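Local coordinates for signal recognition particle receptor FtsY (Sulfolobus acidocaldarius, PDB 5L3S), which serves as the receptor for the signal recognition particle and is a P-loop nucleotide-binding protein of the SRP54 family, at residues K114-A119 with Q145-Y150; N123-N128 with V186-T191. All blocks are in the same frame, centred on the assembly; numbering follows the deposited sequence.

How the contacts relate
Both contacts are buried in the P-loop nucleotide-binding domain, with centres about 11 Å apart, and they share helix 114-127. Contact 1 takes the N-terminal end of that helix, where phosphates, magnesium and ordered water make the chemistry mainly polar; contact 2 takes its C-terminal end, where Leu125 meets two aliphatic side chains of strand 186-191. The strand runs between the two sites: Val186 and Leu188 serve contact 2, while Asp190, farther along, reaches contact 1, its OD2 lying 2.5 Å from OG1 of Thr115 in a probable hydrogen bond. Ile118 and Leu148 also pack on Asp190, which brings apolar side chains of both helices of contact 1 onto the strand of contact 2.

Contact 1. Residues K114-A119 with Q145-Y150; sequences KTTTIA and QEQLAY. With MG (magnesium ion), chain S; GNP (phosphoaminophosphonic acid-guanylate ester), chain R; G (guanosine-5'-monophosphate), chain K.
Gln147 meets Thr115 from the opposite direction, with CD 3.6 Å from the methyl CG2. With CG anti to the backbone N (chi1 -172°) and the chain extended beyond it, the amide reaches the phosphates of phosphoaminophosphonic acid-guanylate ester (GNP). There NE2 donates almost straight to GNP O2A (3.2 Å, 177°) and also to water 1, which in turn donates to Thr116 OG1. On the other amide atom, OE1 accepts from Arg141 and, at 2.6 Å, from the oxygen of water 2, a magnesium ligand that also donates to O2A. These four bonds should fix the amide's rotation. Thr115 OG1 itself binds magnesium at 2.1 Å and pairs with Asp190; two GNP oxygens and three waters complete the six-ligand shell. Alongside it, Lys114 NZ bridges GNP O2B and O3G, as expected of a Walker A lysine. Next comes Leu148, whose CD2 lies 3.9 Å from Thr115 CG2. Tyr150 turns to a different nucleotide, guanosine-5'-monophosphate, its OH donating to N3 (2.8 Å), which lies at the ring edge. The two helix segments run nearly parallel, 20° apart with axes 10.3 Å apart at closest; Leu148 also packs on strands 132-137 and 186-191.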
loop_
_atom_site.group_PDB
_atom_site.type_symbol
_atom_site.label_atom_id
_atom_site.label_comp_id
_atom_site.label_asym_id
_atom_site.label_seq_id
_atom_site.Cartn_x
_atom_site.Cartn_y
_atom_site.Cartn_z
ATOM N N LYS B 114 -3.011 -0.913 -10.559
ATOM C CA LYS B 114 -3.408 -0.343 -11.849
ATOM C C LYS B 114 -3.919 -1.368 -12.866
ATOM O O LYS B 114 -5.012 -1.207 -13.427
ATOM C CB LYS B 114 -2.227 0.440 -12.456
ATOM C CG LYS B 114 -1.591 1.455 -11.497
ATOM C CD LYS B 114 -0.359 2.127 -12.105
ATOM C CE LYS B 114 0.884 1.189 -12.084
ATOM N NZ LYS B 114 1.211 0.748 -10.684
ATOM N N THR B 115 -3.105 -2.389 -13.125
ATOM C CA THR B 115 -3.368 -3.404 -14.147
ATOM C C THR B 115 -4.645 -4.186 -13.859
ATOM O O THR B 115 -5.499 -4.367 -14.730
ATOM C CB THR B 115 -2.138 -4.339 -14.290
ATOM O OG1 THR B 115 -1.011 -3.568 -14.744
ATOM C CG2 THR B 115 -2.420 -5.488 -15.238
ATOM N N THR B 116 -4.805 -4.611 -12.615
ATOM C CA THR B 116 -6.013 -5.336 -12.222
ATOM C C THR B 116 -7.264 -4.432 -12.260
ATOM O O THR B 116 -8.352 -4.873 -12.632
ATOM C CB THR B 116 -5.828 -5.953 -10.813
ATOM O OG1 THR B 116 -4.606 -6.719 -10.798
ATOM C CG2 THR B 116 -7.001 -6.868 -10.458
ATOM N N THR B 117 -7.100 -3.165 -11.886
ATOM C CA THR B 117 -8.220 -2.218 -11.901
ATOM C C THR B 117 -8.683 -1.956 -13.337
ATOM O O THR B 117 -9.872 -1.810 -13.614
ATOM C CB THR B 117 -7.836 -0.896 -11.193
ATOM O OG1 THR B 117 -7.508 -1.177 -9.821
ATOM C CG2 THR B 117 -9.013 0.112 -11.240
ATOM N N ILE B 118 -7.739 -1.932 -14.268
ATOM C CA ILE B 118 -8.100 -1.789 -15.673
ATOM C C ILE B 118 -9.008 -2.929 -16.138
ATOM O O ILE B 118 -10.022 -2.698 -16.805
ATOM C CB ILE B 118 -6.848 -1.658 -16.548
ATOM C CG1 ILE B 118 -6.361 -0.216 -16.485
ATOM C CG2 ILE B 118 -7.151 -2.046 -17.993
ATOM C CD1 ILE B 118 -5.042 -0.019 -17.155
ATOM N N ALA B 119 -8.682 -4.148 -15.727
ATOM C CA ALA B 119 -9.520 -5.302 -16.034
ATOM C C ALA B 119 -10.940 -5.172 -15.463
ATOM O O ALA B 119 -11.920 -5.530 -16.119
ATOM C CB ALA B 119 -8.848 -6.579 -15.532
ATOM N N GLN B 145 3.167 -7.186 -20.044
ATOM C CA GLN B 145 2.254 -7.387 -21.173
ATOM C C GLN B 145 1.534 -8.737 -21.094
ATOM O O GLN B 145 0.370 -8.824 -21.447
ATOM C CB GLN B 145 2.950 -7.152 -22.535
ATOM C CG GLN B 145 3.343 -5.667 -22.762
ATOM C CD GLN B 145 3.555 -5.285 -24.230
ATOM O OE1 GLN B 145 3.908 -6.128 -25.063
ATOM N NE2 GLN B 145 3.340 -3.999 -24.551
ATOM N N GLU B 146 2.219 -9.780 -20.617
ATOM C CA GLU B 146 1.613 -11.119 -20.479
ATOM C C GLU B 146 0.465 -11.115 -19.460
ATOM O O GLU B 146 -0.551 -11.805 -19.638
ATOM C CB GLU B 146 2.645 -12.173 -20.056
ATOM C CG GLU B 146 3.705 -12.566 -21.116
ATOM C CD GLU B 146 4.900 -11.619 -21.178
ATOM O OE1 GLU B 146 4.827 -10.497 -20.631
ATOM O OE2 GLU B 146 5.915 -11.989 -21.805
ATOM N N GLN B 147 0.656 -10.370 -18.375
ATOM C CA GLN B 147 -0.354 -10.217 -17.342
ATOM C C GLN B 147 -1.634 -9.618 -17.961
ATOM O O GLN B 147 -2.741 -10.125 -17.757
ATOM C CB GLN B 147 0.179 -9.291 -16.231
ATOM C CG GLN B 147 -0.730 -9.195 -14.985
ATOM C CD GLN B 147 -0.297 -8.113 -13.995
ATOM O OE1 GLN B 147 0.680 -7.388 -14.220
ATOM N NE2 GLN B 147 -1.024 -8.009 -12.883
ATOM N N LEU B 148 -1.478 -8.548 -18.731
ATOM C CA LEU B 148 -2.654 -7.927 -19.393
ATOM C C LEU B 148 -3.251 -8.820 -20.457
ATOM O O LEU B 148 -4.464 -8.813 -20.658
ATOM C CB LEU B 148 -2.300 -6.594 -20.061
ATOM C CG LEU B 148 -2.338 -5.287 -19.271
ATOM C CD1 LEU B 148 -1.785 -4.179 -20.157
ATOM C CD2 LEU B 148 -3.765 -4.957 -18.817
ATOM N N ALA B 149 -2.400 -9.572 -21.164
ATOM C CA ALA B 149 -2.873 -10.458 -22.218
ATOM C C ALA B 149 -3.806 -11.543 -21.671
ATOM O O ALA B 149 -4.789 -11.913 -22.322
ATOM C CB ALA B 149 -1.690 -11.078 -22.996
ATOM N N TYR B 150 -3.504 -12.041 -20.473
ATOM C CA TYR B 150 -4.401 -12.970 -19.793
ATOM C C TYR B 150 -5.785 -12.319 -19.540
ATOM O O TYR B 150 -6.807 -12.913 -19.844
ATOM C CB TYR B 150 -3.811 -13.447 -18.449
ATOM C CG TYR B 150 -4.803 -14.281 -17.655
ATOM C CD1 TYR B 150 -4.891 -15.654 -17.844
ATOM C CD2 TYR B 150 -5.670 -13.688 -16.744
ATOM C CE1 TYR B 150 -5.817 -16.413 -17.139
ATOM C CE2 TYR B 150 -6.597 -14.438 -16.048
ATOM C CZ TYR B 150 -6.661 -15.799 -16.245
ATOM O OH TYR B 150 -7.581 -16.546 -15.540
HETATM MG MG MG S . 0.749 -3.078 -13.634
HETATM P PG GNP R . 2.708 -2.591 -11.147
HETATM O O1G GNP R . 2.287 -2.550 -12.598
HETATM O O2G GNP R . 3.910 -3.497 -10.917
HETATM O O3G GNP R . 3.083 -1.245 -10.566
HETATM N N3B GNP R . 1.496 -3.177 -10.282
HETATM P PB GNP R . -0.027 -2.644 -10.489
HETATM O O1B GNP R . -0.382 -2.699 -11.907
HETATM O O2B GNP R . -0.143 -1.303 -9.898
HETATM O O3A GNP R . -0.884 -3.614 -9.703
HETATM P PA GNP R . -1.436 -4.989 -10.103
HETATM O O1A GNP R . -2.676 -4.839 -10.933
HETATM O O2A GNP R . -0.356 -5.861 -10.659
HETATM O "O5'" GNP R . -1.974 -5.603 -8.764
HETATM C "C5'" GNP R . -1.088 -5.970 -7.658
HETATM C "C4'" GNP R . -1.776 -7.025 -6.809
HETATM O "O4'" GNP R . -2.894 -6.430 -6.051
HETATM C "C3'" GNP R . -2.384 -8.162 -7.605
HETATM O "O3'" GNP R . -2.260 -9.356 -6.853
HETATM C "C2'" GNP R . -3.866 -7.764 -7.711
HETATM O "O2'" GNP R . -4.696 -8.901 -7.870
HETATM C "C1'" GNP R . -4.044 -7.205 -6.290
HETATM N N9 GNP R . -5.204 -6.323 -6.176
HETATM C C8 GNP R . -5.550 -5.258 -6.964
HETATM N N7 GNP R . -6.658 -4.651 -6.577
HETATM C C5 GNP R . -7.046 -5.378 -5.455
HETATM C C6 GNP R . -8.162 -5.208 -4.607
HETATM O O6 GNP R . -9.047 -4.349 -4.727
HETATM N N1 GNP R . -8.205 -6.165 -3.590
HETATM C C2 GNP R . -7.246 -7.151 -3.410
HETATM N N2 GNP R . -7.407 -7.997 -2.394
HETATM N N3 GNP R . -6.196 -7.313 -4.206
HETATM C C4 GNP R . -6.166 -6.403 -5.200
HETATM O OP3 G K . 1.394 -17.897 -13.906
HETATM P P G K . 0.497 -18.303 -15.012
HETATM O OP1 G K . -0.189 -17.087 -15.528
HETATM O OP2 G K . 1.283 -19.125 -15.960
HETATM O "O5'" G K . -0.622 -19.269 -14.417
HETATM C "C5'" G K . -1.510 -18.833 -13.390
HETATM C "C4'" G K . -2.651 -18.022 -13.955
HETATM O "O4'" G K . -3.382 -18.821 -14.924
HETATM C "C3'" G K . -3.682 -17.532 -12.940
HETATM O "O3'" G K . -4.154 -16.245 -13.333
HETATM C "C2'" G K . -4.812 -18.544 -13.091
HETATM O "O2'" G K . -6.079 -18.059 -12.701
HETATM C "C1'" G K . -4.754 -18.832 -14.587
HETATM N N9 G K . -5.328 -20.120 -14.983
HETATM C C8 G K . -4.788 -21.373 -14.813
HETATM N N7 G K . -5.549 -22.323 -15.289
HETATM C C5 G K . -6.650 -21.656 -15.812
HETATM C C6 G K . -7.812 -22.153 -16.461
HETATM O O6 G K . -8.113 -23.326 -16.715
HETATM N N1 G K . -8.674 -21.122 -16.827
HETATM C C2 G K . -8.455 -19.785 -16.602
HETATM N N2 G K . -9.407 -18.941 -17.031
HETATM N N3 G K . -7.379 -19.310 -15.999
HETATM C C4 G K . -6.525 -20.294 -15.636
HETATM O O HOH W 1 -3.778 -8.954 -12.302
HETATM O O HOH W 2 0.761 -5.070 -13.083
HETATM O O HOH W 3 0.298 -1.217 -14.433
HETATM O O HOH W 4 1.925 -3.620 -15.276
#

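Contact 2. Residues N123-N128 with V186-T191; sequences NMLKKN and VVLIDT
Met124 O is gripped twice by Asn128, the first residue past the helix that follows the P-loop in this P-loop NTPase fold: its side-chain ND2 donates at 2.9 Å to Met124 O, and its backbone N makes a weak bond to the same oxygen. The ND2 bond is fairly straight (166°) but comes from above the carbonyl plane, 43° out of it, while Met124 O lies close to the plane of the Asn128 amide. Helix 114-127 lies against the central, mostly parallel sheet. Strand 186-191 runs inside that sheet, between strands 132-137 and 102-107, to which Val186 and Val187 respectively are joined by backbone hydrogen bonds. Across the interface the chemistry is purely aliphatic. In Leu125 a chi1 of -66°, with CG anti to the carbonyl carbon, carries CD1 toward the strand, and Val186 and Leu188, alternate residues on one side of the strand, rise to meet it tip to tip. Ile94 of helix 90-96 and Thr132 pack on both Leu125 and Val186, while Val121 and Val122 touch Leu188. A single methyl, Leu125 CD1, makes both contacts: 3.9 Å to Val186 CG1 and 4.2 Å to Leu188 CD1.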
loop_
_atom_site.group_PDB
_atom_site.type_symbol
_atom_site.label_atom_id
_atom_site.label_comp_id
_atom_site.label_asym_id
_atom_site.label_seq_id
_atom_site.Cartn_x
_atom_site.Cartn_y
_atom_site.Cartn_z
ATOM N N ASN B 123 -14.511 -4.823 -17.461
ATOM C CA ASN B 123 -15.704 -5.593 -17.112
ATOM C C ASN B 123 -16.931 -4.707 -16.891
ATOM O O ASN B 123 -18.027 -5.028 -17.346
ATOM C CB ASN B 123 -15.472 -6.460 -15.881
ATOM C CG ASN B 123 -16.641 -7.358 -15.589
ATOM O OD1 ASN B 123 -16.908 -8.296 -16.328
ATOM N ND2 ASN B 123 -17.356 -7.074 -14.505
ATOM N N MET B 124 -16.738 -3.579 -16.223
ATOM C CA MET B 124 -17.854 -2.686 -15.944
ATOM C C MET B 124 -18.340 -2.078 -17.262
ATOM O O MET B 124 -19.539 -2.003 -17.505
ATOM C CB MET B 124 -17.452 -1.595 -14.947
ATOM C CG MET B 124 -18.556 -0.560 -14.686
ATOM S SD MET B 124 -17.942 0.733 -13.599
ATOM C CE MET B 124 -16.468 1.262 -14.465
ATOM N N LEU B 125 -17.404 -1.684 -18.125
ATOM C CA LEU B 125 -17.757 -1.086 -19.421
ATOM C C LEU B 125 -18.515 -2.066 -20.326
ATOM O O LEU B 125 -19.495 -1.687 -20.997
ATOM C CB LEU B 125 -16.506 -0.532 -20.128
ATOM C CG LEU B 125 -15.811 0.655 -19.437
ATOM C CD1 LEU B 125 -14.440 0.974 -20.053
ATOM C CD2 LEU B 125 -16.691 1.896 -19.456
ATOM N N LYS B 126 -18.071 -3.321 -20.340
ATOM C CA LYS B 126 -18.765 -4.362 -21.091
ATOM C C LYS B 126 -20.210 -4.523 -20.643
ATOM O O LYS B 126 -21.106 -4.670 -21.479
ATOM C CB LYS B 126 -18.057 -5.713 -20.987
ATOM C CG LYS B 126 -16.781 -5.831 -21.776
ATOM C CD LYS B 126 -16.589 -7.260 -22.263
ATOM C CE LYS B 126 -16.435 -8.239 -21.107
ATOM N NZ LYS B 126 -16.541 -9.652 -21.575
ATOM N N LYS B 127 -20.437 -4.492 -19.330
ATOM C CA LYS B 127 -21.794 -4.597 -18.777
ATOM C C LYS B 127 -22.648 -3.384 -19.153
ATOM O O LYS B 127 -23.882 -3.451 -19.149
ATOM C CB LYS B 127 -21.747 -4.714 -17.249
ATOM C CG LYS B 127 -20.860 -5.825 -16.716
ATOM C CD LYS B 127 -21.546 -7.179 -16.735
ATOM C CE LYS B 127 -20.570 -8.288 -16.368
ATOM N NZ LYS B 127 -21.239 -9.618 -16.295
ATOM N N ASN B 128 -21.992 -2.265 -19.447
ATOM C CA ASN B 128 -22.701 -1.056 -19.857
ATOM C C ASN B 128 -22.753 -0.916 -21.376
ATOM O O ASN B 128 -23.077 0.150 -21.900
ATOM C CB ASN B 128 -22.063 0.182 -19.226
ATOM C CG ASN B 128 -22.471 0.370 -17.779
ATOM O OD1 ASN B 128 -23.493 1.003 -17.487
ATOM N ND2 ASN B 128 -21.687 -0.195 -16.863
ATOM N N VAL B 186 -13.996 3.067 -26.074
ATOM C CA VAL B 186 -13.057 3.424 -25.026
ATOM C C VAL B 186 -11.672 2.804 -25.233
ATOM O O VAL B 186 -11.559 1.635 -25.593
ATOM C CB VAL B 186 -13.596 2.970 -23.653
ATOM C CG1 VAL B 186 -12.569 3.224 -22.558
ATOM C CG2 VAL B 186 -14.937 3.649 -23.342
ATOM N N VAL B 187 -10.624 3.590 -24.985
ATOM C CA VAL B 187 -9.279 3.050 -24.824
ATOM C C VAL B 187 -8.807 3.224 -23.374
ATOM O O VAL B 187 -8.908 4.318 -22.816
ATOM C CB VAL B 187 -8.276 3.754 -25.751
ATOM C CG1 VAL B 187 -6.820 3.299 -25.432
ATOM C CG2 VAL B 187 -8.634 3.492 -27.192
ATOM N N LEU B 188 -8.291 2.146 -22.777
ATOM C CA LEU B 188 -7.746 2.189 -21.416
ATOM C C LEU B 188 -6.253 1.970 -21.485
ATOM O O LEU B 188 -5.816 0.939 -21.967
ATOM C CB LEU B 188 -8.366 1.082 -20.551
ATOM C CG LEU B 188 -9.889 1.122 -20.502
ATOM C CD1 LEU B 188 -10.419 -0.005 -19.648
ATOM C CD2 LEU B 188 -10.320 2.450 -19.943
ATOM N N ILE B 189 -5.478 2.930 -20.983
ATOM C CA ILE B 189 -4.026 2.865 -21.052
ATOM C C ILE B 189 -3.416 2.435 -19.719
ATOM O O ILE B 189 -3.576 3.120 -18.711
ATOM C CB ILE B 189 -3.447 4.231 -21.481
ATOM C CG1 ILE B 189 -4.068 4.637 -22.835
ATOM C CG2 ILE B 189 -1.920 4.158 -21.568
ATOM C CD1 ILE B 189 -3.783 6.069 -23.265
ATOM N N ASP B 190 -2.745 1.285 -19.717
ATOM C CA ASP B 190 -2.013 0.831 -18.529
ATOM C C ASP B 190 -0.639 1.469 -18.571
ATOM O O ASP B 190 -0.073 1.637 -19.648
ATOM C CB ASP B 190 -1.892 -0.705 -18.532
ATOM C CG ASP B 190 -1.573 -1.289 -17.134
ATOM O OD1 ASP B 190 -1.528 -0.519 -16.152
ATOM O OD2 ASP B 190 -1.399 -2.523 -17.033
ATOM N N THR B 191 -0.084 1.816 -17.408
ATOM C CA THR B 191 1.261 2.373 -17.362
ATOM C C THR B 191 2.054 1.679 -16.268
ATOM O O THR B 191 1.478 1.123 -15.323
ATOM C CB THR B 191 1.268 3.920 -17.090
ATOM O OG1 THR B 191 0.792 4.191 -15.763
ATOM C CG2 THR B 191 0.422 4.670 -18.101
#